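Local coordinates for protein nitrite oxidoreductase subunit A (Kuenenia stuttgartiensis, PDB 7B04) that serves as the subunit A of a nitrite oxidoreductase, a NarG-like molybdopterin oxidoreductase that holds an iron/sulfur cluster, a molybdenum atom and two MD1 groups, at residues His73-Val81 / Val89-Tyr98; Lys105-Arg113 / Cys712-Trp720. One frame throughout, in Å; residues are numbered along the deposited sequence.

Contact 1: residues His73-Val81 / Val89-Tyr98; sequences HACRIRAFV and VEQNYDHQNY. With SF4 (iron/sulfur cluster), chain C.
Asp94 and Arg76 meet across this contact without forming a salt bridge: Arg76 NE stays 5.1 Å from Asp94 OD2, and the carboxylate oxygen lies beside Arg76 CG instead. The guanidinium runs on past it to the backbone carbonyl of Ile719. Asp94 OD2 is taken up by its own segment. Asn92 ND2 donates to Asp94 OD2 at 3.2 Å, and Tyr98 OH donates to Asp94 OD2 at 2.5 Å, the two arriving from opposite faces of the carboxylate plane. The first torsion of Asp94, which staggers CG between main-chain N and C (chi1 54°), turns the carboxylate so that one donor lies on each of its faces. The other end of the Asn92 amide works across the contact: Asn92 OD1 accepts from Arg78 NE at 2.5 Å and, more weakly, from Arg78 NH2, the guanidinium and amide planes being 49° apart. Arg78 NH1 goes on to Thr62.

All this hangs on a beta hairpin, strands 76-82 and 85-91, which with strand 61-66 makes a three-stranded antiparallel sheet beside the iron/sulfur cluster. Arg78 and Glu90 are its hydrogen-bonded pair here, exchanging both backbone N-H groups. Ala79 and Val89, a non-hydrogen-bonded pair, put their side chains on the other face, where the Val89 CG2 methyl packs on Ala79 CB. Cys75 SG binds iron FE4 of the cluster at 2.3 Å, and Ile77 CD1 comes within 3.6 Å of the cluster sulfur S1. Further along, the Phe80 ring turns its edge to the second strand, Phe80 CE1 lying 3.3 Å from Glu90 CB, while the Glu90 carboxylate forms salt bridges with Arg257 and Arg241 of the neighbouring subunit B.

Contact 2: residues Lys105-Arg113 / Cys712-Trp720; sequences KATRNWNPR and CSNPFIQIW
An edge-to-face aromatic pair, Trp110 with Phe716, docks the loop that precedes helix 116-119 onto strand 716-720, the middle strand of a three-stranded antiparallel sheet whose other members are 707-709 and 798-800. Phe716 points its edge at the indole: the centroids of its ring and of the six-membered ring of Trp110 are 4.7 Å apart, with the planes at 66°, and Phe716 CZ stands over the indole face, 3.6 Å from Trp110 CD2. The far rim of the indole rests on the residues leading into the strand, Trp110 CZ2 lying 3.9 Å from Pro715 CD and Trp110 CH2 3.9 Å from Asn714 CB. Trp110 NE1 looks elsewhere, to the hydroxyl of Tyr806.

The loop is shaped by an ST turn in which Thr107 OG1 accepts from Asn109 N at 3.0 Å; the Asn109 side chain then bonds to Thr393 and Thr394 of subunit B. No hydrogen bond joins the two segments; they meet through the aromatic pair, the Trp110 contacts with Asn714 and Pro715, and Arg113 against Phe716. The Arg113 guanidinium, held by a salt bridge to Glu316, lies with one face over Phe716 CE2, toward the rim of the guanidinium, the two planes 79° apart. Asn714 ND2 comes 3.3 Å from Arg113 NH1, but both are donors and no bond forms between them. Arg113 NH1 also lies in the plane of the Phe716 ring, at its edge, 3.8 Å from Phe716 CD2.

How the contacts relate
Contact 1 closes before contact 2 opens along the chain, yet their centres are only 10 Å apart and they touch directly. The loop ending 89-98 runs beside 105-113, with probable hydrogen bonds from Ala106 N to Tyr98 O (2.8 Å) and between His95 ND1 and Asn111 OD1 (2.7 Å). Elsewhere, 73-81 meets 712-720, where Arg76 NE lies 2.7 Å from Gln718 OE1 in a weak hydrogen bond. Arg113 of contact 2 bonds through NH1 to His73 O and through NE to His95 NE2, both in contact 1. Contact 2 comes near both cofactors: the side chain of Arg113 is about 6 Å from the iron/sulfur cluster and that of Ser713 about 8 Å from an MD1.

Contact 1: residues His73-Val81 / Val89-Tyr98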
loop_
_atom_site.group_PDB
_atom_site.type_symbol
_atom_site.label_atom_id
_atom_site.label_comp_id
_atom_site.label_asym_id
_atom_site.label_seq_id
_atom_site.Cartn_x
_atom_site.Cartn_y
_atom_site.Cartn_z
ATOM N N HIS B 73 11.232 -5.845 4.096
ATOM C CA HIS B 73 11.912 -5.872 2.812
ATOM C C HIS B 73 13.185 -5.043 2.778
ATOM O O HIS B 73 14.125 -5.421 2.074
ATOM C CB HIS B 73 10.953 -5.417 1.709
ATOM C CG HIS B 73 9.734 -6.278 1.604
ATOM N ND1 HIS B 73 9.766 -7.554 1.087
ATOM C CD2 HIS B 73 8.450 -6.056 1.971
ATOM C CE1 HIS B 73 8.553 -8.076 1.132
ATOM N NE2 HIS B 73 7.735 -7.187 1.664
ATOM N N ALA B 74 13.238 -3.937 3.526
ATOM C CA ALA B 74 14.439 -3.108 3.654
ATOM C C ALA B 74 15.028 -2.770 2.286
ATOM O O ALA B 74 16.209 -3.000 2.013
ATOM C CB ALA B 74 15.478 -3.788 4.548
ATOM N N CYS B 75 14.184 -2.221 1.418
ATOM C CA CYS B 75 14.583 -1.971 0.040
ATOM C C CYS B 75 15.737 -0.978 -0.032
ATOM O O CYS B 75 15.851 -0.054 0.779
ATOM C CB CYS B 75 13.395 -1.442 -0.765
ATOM S SG CYS B 75 12.062 -2.635 -1.006
ATOM N N ARG B 76 16.592 -1.175 -1.033
ATOM C CA ARG B 76 17.674 -0.249 -1.334
ATOM C C ARG B 76 17.159 0.757 -2.352
ATOM O O ARG B 76 16.671 0.377 -3.422
ATOM C CB ARG B 76 18.895 -0.996 -1.862
ATOM C CG ARG B 76 19.998 -0.085 -2.324
ATOM C CD ARG B 76 20.482 0.787 -1.189
ATOM N NE ARG B 76 21.286 0.079 -0.201
ATOM C CZ ARG B 76 21.827 0.663 0.862
ATOM N NH1 ARG B 76 21.658 1.962 1.067
ATOM N NH2 ARG B 76 22.545 -0.050 1.721
ATOM N N ILE B 77 17.273 2.037 -2.017
ATOM C CA ILE B 77 16.494 3.084 -2.658
ATOM C C ILE B 77 17.402 4.101 -3.335
ATOM O O ILE B 77 18.449 4.467 -2.791
ATOM C CB ILE B 77 15.622 3.757 -1.582
ATOM C CG1 ILE B 77 14.744 2.710 -0.891
ATOM C CG2 ILE B 77 14.815 4.837 -2.171
ATOM C CD1 ILE B 77 13.359 2.601 -1.440
ATOM N N ARG B 78 16.992 4.567 -4.519
ATOM C CA ARG B 78 17.672 5.646 -5.235
ATOM C C ARG B 78 16.705 6.813 -5.419
ATOM O O ARG B 78 15.711 6.691 -6.143
ATOM C CB ARG B 78 18.207 5.172 -6.585
ATOM C CG ARG B 78 18.955 6.256 -7.343
ATOM C CD ARG B 78 19.637 5.726 -8.593
ATOM N NE ARG B 78 20.709 4.787 -8.279
ATOM C CZ ARG B 78 21.925 5.143 -7.874
ATOM N NH1 ARG B 78 22.232 6.424 -7.728
ATOM N NH2 ARG B 78 22.836 4.214 -7.614
ATOM N N ALA B 79 17.001 7.940 -4.777
ATOM C CA ALA B 79 16.171 9.134 -4.836
ATOM C C ALA B 79 16.832 10.194 -5.712
ATOM O O ALA B 79 18.060 10.301 -5.756
ATOM C CB ALA B 79 15.912 9.700 -3.436
ATOM N N PHE B 80 16.010 10.982 -6.404
ATOM C CA PHE B 80 16.490 12.044 -7.282
ATOM C C PHE B 80 16.299 13.390 -6.600
ATOM O O PHE B 80 15.223 13.673 -6.062
ATOM C CB PHE B 80 15.764 12.057 -8.631
ATOM C CG PHE B 80 15.716 10.729 -9.324
ATOM C CD1 PHE B 80 14.726 9.813 -9.025
ATOM C CD2 PHE B 80 16.655 10.405 -10.291
ATOM C CE1 PHE B 80 14.676 8.596 -9.668
ATOM C CE2 PHE B 80 16.612 9.186 -10.936
ATOM C CZ PHE B 80 15.621 8.280 -10.624
ATOM N N VAL B 81 17.342 14.216 -6.627
ATOM C CA VAL B 81 17.359 15.507 -5.951
ATOM C C VAL B 81 17.460 16.613 -6.993
ATOM O O VAL B 81 18.191 16.484 -7.982
ATOM C CB VAL B 81 18.525 15.582 -4.945
ATOM C CG1 VAL B 81 18.671 16.978 -4.385
ATOM C CG2 VAL B 81 18.312 14.588 -3.821
ATOM N N VAL B 89 11.718 9.358 -6.163
ATOM C CA VAL B 89 12.550 8.175 -5.844
ATOM C C VAL B 89 12.364 7.140 -6.936
ATOM O O VAL B 89 11.464 7.276 -7.734
ATOM C CB VAL B 89 12.095 7.613 -4.500
ATOM C CG1 VAL B 89 11.073 6.544 -4.692
ATOM C CG2 VAL B 89 13.235 7.102 -3.675
ATOM N N GLU B 90 13.285 6.202 -7.038
ATOM C CA GLU B 90 13.100 5.109 -8.008
ATOM C C GLU B 90 13.868 3.898 -7.532
ATOM O O GLU B 90 14.713 4.032 -6.679
ATOM C CB GLU B 90 13.602 5.473 -9.394
ATOM C CG GLU B 90 13.124 4.508 -10.455
ATOM C CD GLU B 90 13.261 4.936 -11.888
ATOM O OE1 GLU B 90 13.521 4.095 -12.699
ATOM O OE2 GLU B 90 13.092 6.097 -12.167
ATOM N N GLN B 91 13.518 2.739 -8.043
ATOM C CA GLN B 91 14.274 1.551 -7.685
ATOM C C GLN B 91 15.708 1.678 -8.178
ATOM O O GLN B 91 15.996 2.369 -9.159
ATOM C CB GLN B 91 13.645 0.296 -8.283
ATOM C CG GLN B 91 12.309 -0.090 -7.691
ATOM C CD GLN B 91 11.155 0.608 -8.373
ATOM O OE1 GLN B 91 11.354 1.462 -9.236
ATOM N NE2 GLN B 91 9.937 0.230 -8.006
ATOM N N ASN B 92 16.617 1.015 -7.472
ATOM C CA ASN B 92 18.021 1.096 -7.838
ATOM C C ASN B 92 18.381 0.149 -8.973
ATOM O O ASN B 92 19.355 0.410 -9.688
ATOM C CB ASN B 92 18.898 0.798 -6.620
ATOM C CG ASN B 92 20.229 1.519 -6.673
ATOM O OD1 ASN B 92 20.455 2.364 -7.539
ATOM N ND2 ASN B 92 21.119 1.187 -5.746
ATOM N N TYR B 93 17.606 -0.917 -9.172
ATOM C CA TYR B 93 17.917 -1.957 -10.153
ATOM C C TYR B 93 19.351 -2.446 -9.944
ATOM O O TYR B 93 20.218 -2.345 -10.814
ATOM C CB TYR B 93 17.688 -1.453 -11.581
ATOM C CG TYR B 93 16.230 -1.431 -11.993
ATOM C CD1 TYR B 93 15.649 -2.525 -12.625
ATOM C CD2 TYR B 93 15.434 -0.319 -11.747
ATOM C CE1 TYR B 93 14.317 -2.510 -13.001
ATOM C CE2 TYR B 93 14.100 -0.296 -12.120
ATOM C CZ TYR B 93 13.549 -1.393 -12.746
ATOM O OH TYR B 93 12.224 -1.379 -13.119
ATOM N N ASP B 94 19.584 -2.966 -8.737
ATOM C CA ASP B 94 20.922 -3.269 -8.254
ATOM C C ASP B 94 21.130 -4.699 -7.773
ATOM O O ASP B 94 22.242 -5.029 -7.346
ATOM C CB ASP B 94 21.264 -2.326 -7.096
ATOM C CG ASP B 94 20.209 -2.361 -6.004
ATOM O OD1 ASP B 94 19.139 -2.971 -6.229
ATOM O OD2 ASP B 94 20.442 -1.780 -4.924
ATOM N N HIS B 95 20.108 -5.552 -7.827
ATOM C CA HIS B 95 20.215 -6.861 -7.191
ATOM C C HIS B 95 21.240 -7.754 -7.877
ATOM O O HIS B 95 21.857 -8.597 -7.215
ATOM C CB HIS B 95 18.846 -7.526 -7.148
ATOM C CG HIS B 95 17.856 -6.782 -6.308
ATOM N ND1 HIS B 95 17.021 -5.815 -6.824
ATOM C CD2 HIS B 95 17.583 -6.847 -4.983
ATOM C CE1 HIS B 95 16.270 -5.324 -5.856
ATOM N NE2 HIS B 95 16.593 -5.931 -4.728
ATOM N N GLN B 96 21.414 -7.605 -9.193
ATOM C CA GLN B 96 22.477 -8.316 -9.896
ATOM C C GLN B 96 23.829 -8.134 -9.217
ATOM O O GLN B 96 24.665 -9.045 -9.236
ATOM C CB GLN B 96 22.550 -7.843 -11.349
ATOM C CG GLN B 96 22.905 -6.374 -11.529
ATOM C CD GLN B 96 21.688 -5.471 -11.520
ATOM O OE1 GLN B 96 20.610 -5.860 -11.067
ATOM N NE2 GLN B 96 21.854 -4.255 -12.023
ATOM N N ASN B 97 24.064 -6.967 -8.619
ATOM C CA ASN B 97 25.360 -6.629 -8.053
ATOM C C ASN B 97 25.543 -7.112 -6.621
ATOM O O ASN B 97 26.664 -7.048 -6.105
ATOM C CB ASN B 97 25.571 -5.114 -8.108
ATOM C CG ASN B 97 25.556 -4.577 -9.528
ATOM O OD1 ASN B 97 26.102 -5.197 -10.440
ATOM N ND2 ASN B 97 24.929 -3.421 -9.721
ATOM N N TYR B 98 24.491 -7.602 -5.967
ATOM C CA TYR B 98 24.638 -8.049 -4.588
ATOM C C TYR B 98 25.453 -9.341 -4.533
ATOM O O TYR B 98 25.246 -10.252 -5.339
ATOM C CB TYR B 98 23.267 -8.273 -3.943
ATOM C CG TYR B 98 22.409 -7.034 -3.777
ATOM C CD1 TYR B 98 22.891 -5.771 -4.102
ATOM C CD2 TYR B 98 21.114 -7.133 -3.287
ATOM C CE1 TYR B 98 22.100 -4.645 -3.951
ATOM C CE2 TYR B 98 20.319 -6.017 -3.130
ATOM C CZ TYR B 98 20.816 -4.775 -3.461
ATOM O OH TYR B 98 20.021 -3.665 -3.302
HETATM FE FE1 SF4 C . 8.766 -1.283 2.273
HETATM FE FE2 SF4 C . 10.235 0.936 1.658
HETATM FE FE3 SF4 C . 8.376 -0.010 -0.113
HETATM FE FE4 SF4 C . 10.677 -1.414 0.317
HETATM S S1 SF4 C . 10.493 0.670 -0.581
HETATM S S2 SF4 C . 8.560 -2.255 0.217
HETATM S S3 SF4 C . 11.016 -1.020 2.533
HETATM S S4 SF4 C . 7.979 0.829 1.973
#

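Contact 2: residues Lys105-Arg113 / Cys712-Trp720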
loop_
_atom_site.group_PDB
_atom_site.type_symbol
_atom_site.label_atom_id
_atom_site.label_comp_id
_atom_site.label_asym_id
_atom_site.label_seq_id
_atom_site.Cartn_x
_atom_site.Cartn_y
_atom_site.Cartn_z
ATOM N N LYS B 105 26.789 -14.518 -5.828
ATOM C CA LYS B 105 26.066 -13.289 -6.190
ATOM C C LYS B 105 24.571 -13.547 -6.285
ATOM O O LYS B 105 24.155 -14.679 -6.214
ATOM C CB LYS B 105 26.555 -12.829 -7.562
ATOM C CG LYS B 105 27.836 -12.022 -7.582
ATOM C CD LYS B 105 27.891 -11.119 -8.758
ATOM N N ALA B 106 23.811 -12.469 -6.306
ATOM C CA ALA B 106 22.376 -12.559 -6.500
ATOM C C ALA B 106 22.069 -12.422 -7.992
ATOM O O ALA B 106 22.968 -12.332 -8.831
ATOM C CB ALA B 106 21.654 -11.497 -5.674
ATOM N N THR B 107 20.786 -12.412 -8.333
ATOM C CA THR B 107 20.331 -12.371 -9.717
ATOM C C THR B 107 19.605 -11.060 -10.004
ATOM O O THR B 107 19.257 -10.303 -9.095
ATOM C CB THR B 107 19.409 -13.557 -10.025
ATOM O OG1 THR B 107 18.122 -13.330 -9.437
ATOM C CG2 THR B 107 19.997 -14.834 -9.460
ATOM N N ARG B 108 19.380 -10.794 -11.296
ATOM C CA ARG B 108 18.509 -9.686 -11.669
ATOM C C ARG B 108 17.039 -10.016 -11.466
ATOM O O ARG B 108 16.199 -9.118 -11.595
ATOM C CB ARG B 108 18.712 -9.281 -13.134
ATOM C CG ARG B 108 20.103 -8.820 -13.503
ATOM C CD ARG B 108 20.145 -8.277 -14.926
ATOM N NE ARG B 108 19.812 -6.858 -15.007
ATOM C CZ ARG B 108 20.711 -5.892 -15.169
ATOM N NH1 ARG B 108 21.998 -6.193 -15.265
ATOM N NH2 ARG B 108 20.324 -4.625 -15.235
ATOM N N ASN B 109 16.710 -11.265 -11.129
ATOM C CA ASN B 109 15.319 -11.658 -10.945
ATOM C C ASN B 109 14.721 -11.089 -9.669
ATOM O O ASN B 109 13.512 -11.224 -9.454
ATOM C CB ASN B 109 15.192 -13.179 -10.928
ATOM C CG ASN B 109 15.519 -13.816 -12.265
ATOM O OD1 ASN B 109 15.374 -13.193 -13.317
ATOM N ND2 ASN B 109 15.963 -15.065 -12.231
ATOM N N TRP B 110 15.522 -10.395 -8.880
ATOM C CA TRP B 110 15.057 -9.834 -7.590
ATOM C C TRP B 110 14.485 -8.435 -7.808
ATOM O O TRP B 110 13.830 -7.934 -6.937
ATOM C CB TRP B 110 16.249 -9.782 -6.633
ATOM C CG TRP B 110 16.493 -10.981 -5.772
ATOM C CD1 TRP B 110 17.363 -11.988 -6.019
ATOM C CD2 TRP B 110 15.933 -11.267 -4.481
ATOM N NE1 TRP B 110 17.360 -12.892 -4.999
ATOM C CE2 TRP B 110 16.488 -12.477 -4.045
ATOM C CE3 TRP B 110 15.007 -10.630 -3.658
ATOM C CZ2 TRP B 110 16.147 -13.063 -2.838
ATOM C CZ3 TRP B 110 14.651 -11.220 -2.475
ATOM C CH2 TRP B 110 15.219 -12.416 -2.070
ATOM N N ASN B 111 14.701 -7.879 -8.991
ATOM C CA ASN B 111 14.332 -6.501 -9.397
ATOM C C ASN B 111 12.824 -6.377 -9.594
ATOM O O ASN B 111 12.195 -7.389 -9.808
ATOM C CB ASN B 111 15.034 -6.139 -10.704
ATOM C CG ASN B 111 16.493 -5.790 -10.559
ATOM O OD1 ASN B 111 17.033 -5.808 -9.483
ATOM N ND2 ASN B 111 17.149 -5.474 -11.643
ATOM N N PRO B 112 12.231 -5.168 -9.673
ATOM C CA PRO B 112 12.697 -3.938 -9.026
ATOM C C PRO B 112 12.512 -3.904 -7.506
ATOM O O PRO B 112 13.292 -3.352 -6.834
ATOM C CB PRO B 112 11.914 -2.868 -9.769
ATOM C CG PRO B 112 10.626 -3.520 -10.054
ATOM C CD PRO B 112 10.986 -4.942 -10.358
ATOM N N ARG B 113 11.404 -4.458 -7.051
ATOM C CA ARG B 113 11.115 -4.648 -5.617
ATOM C C ARG B 113 11.012 -3.360 -4.790
ATOM O O ARG B 113 11.941 -3.033 -4.104
ATOM C CB ARG B 113 12.036 -5.767 -5.134
ATOM C CG ARG B 113 12.505 -5.687 -3.702
ATOM C CD ARG B 113 13.517 -6.767 -3.641
ATOM N NE ARG B 113 14.485 -6.216 -2.761
ATOM C CZ ARG B 113 14.404 -6.359 -1.478
ATOM N NH1 ARG B 113 15.322 -5.840 -0.694
ATOM N NH2 ARG B 113 13.409 -7.057 -0.989
ATOM N N CYS B 712 14.459 -10.975 7.195
ATOM C CA CYS B 712 14.162 -12.396 7.272
ATOM C C CYS B 712 13.564 -12.940 5.983
ATOM O O CYS B 712 13.340 -14.151 5.881
ATOM C CB CYS B 712 13.216 -12.671 8.442
ATOM S SG CYS B 712 11.598 -11.890 8.281
ATOM N N SER B 713 13.245 -12.043 5.051
ATOM C CA SER B 713 12.660 -12.458 3.758
ATOM C C SER B 713 13.689 -12.335 2.639
ATOM O O SER B 713 13.397 -12.746 1.529
ATOM C CB SER B 713 11.442 -11.678 3.455
ATOM O OG SER B 713 11.719 -10.307 3.542
ATOM N N ASN B 714 14.851 -11.777 2.940
ATOM C CA ASN B 714 15.906 -11.608 1.912
ATOM C C ASN B 714 17.275 -11.766 2.570
ATOM O O ASN B 714 17.423 -11.424 3.731
ATOM C CB ASN B 714 15.738 -10.311 1.130
ATOM C CG ASN B 714 15.961 -9.104 1.993
ATOM O OD1 ASN B 714 16.817 -9.122 2.839
ATOM N ND2 ASN B 714 15.200 -8.056 1.797
ATOM N N PRO B 715 18.296 -12.236 1.846
ATOM C CA PRO B 715 19.598 -12.453 2.431
ATOM C C PRO B 715 20.492 -11.219 2.475
ATOM O O PRO B 715 21.576 -11.335 2.874
ATOM C CB PRO B 715 20.203 -13.428 1.429
ATOM C CG PRO B 715 19.606 -13.026 0.125
ATOM C CD PRO B 715 18.188 -12.660 0.466
ATOM N N PHE B 716 19.991 -10.089 2.011
ATOM C CA PHE B 716 20.788 -8.849 1.898
ATOM C C PHE B 716 20.980 -8.094 3.194
ATOM O O PHE B 716 20.140 -8.082 4.058
ATOM C CB PHE B 716 20.107 -7.873 0.953
ATOM C CG PHE B 716 19.527 -8.548 -0.247
ATOM C CD1 PHE B 716 20.155 -9.635 -0.794
ATOM C CD2 PHE B 716 18.345 -8.111 -0.797
ATOM C CE1 PHE B 716 19.620 -10.270 -1.892
ATOM C CE2 PHE B 716 17.807 -8.745 -1.892
ATOM C CZ PHE B 716 18.455 -9.815 -2.439
ATOM N N ILE B 717 22.099 -7.396 3.199
ATOM C CA ILE B 717 22.549 -6.466 4.226
ATOM C C ILE B 717 22.567 -5.076 3.609
ATOM O O ILE B 717 23.090 -4.891 2.505
ATOM C CB ILE B 717 23.942 -6.836 4.762
ATOM C CG1 ILE B 717 23.914 -8.195 5.457
ATOM C CG2 ILE B 717 24.455 -5.759 5.705
ATOM C CD1 ILE B 717 25.295 -8.716 5.772
ATOM N N GLN B 718 21.994 -4.101 4.310
ATOM C CA GLN B 718 21.981 -2.717 3.856
ATOM C C GLN B 718 22.529 -1.844 4.976
ATOM O O GLN B 718 21.998 -1.861 6.093
ATOM C CB GLN B 718 20.569 -2.267 3.446
ATOM C CG GLN B 718 19.724 -3.338 2.752
ATOM C CD GLN B 718 19.689 -3.206 1.237
ATOM O OE1 GLN B 718 20.344 -2.341 0.655
ATOM N NE2 GLN B 718 18.902 -4.063 0.593
ATOM N N ILE B 719 23.575 -1.076 4.670
ATOM C CA ILE B 719 24.145 -0.082 5.579
ATOM C C ILE B 719 24.052 1.270 4.885
ATOM O O ILE B 719 24.434 1.397 3.714
ATOM C CB ILE B 719 25.609 -0.382 5.955
ATOM C CG1 ILE B 719 25.781 -1.832 6.411
ATOM C CG2 ILE B 719 26.055 0.545 7.071
ATOM C CD1 ILE B 719 27.141 -2.121 7.044
ATOM N N TRP B 720 23.506 2.263 5.586
ATOM C CA TRP B 720 23.286 3.565 4.974
ATOM C C TRP B 720 23.408 4.669 6.022
ATOM O O TRP B 720 23.401 4.425 7.235
ATOM C CB TRP B 720 21.935 3.614 4.275
ATOM C CG TRP B 720 20.778 3.816 5.176
ATOM C CD1 TRP B 720 20.081 4.970 5.359
ATOM C CD2 TRP B 720 20.167 2.835 6.024
ATOM N NE1 TRP B 720 19.064 4.768 6.258
ATOM C CE2 TRP B 720 19.099 3.466 6.686
ATOM C CE3 TRP B 720 20.420 1.487 6.287
ATOM C CZ2 TRP B 720 18.281 2.800 7.590
ATOM C CZ3 TRP B 720 19.606 0.827 7.190
ATOM C CH2 TRP B 720 18.550 1.483 7.829
#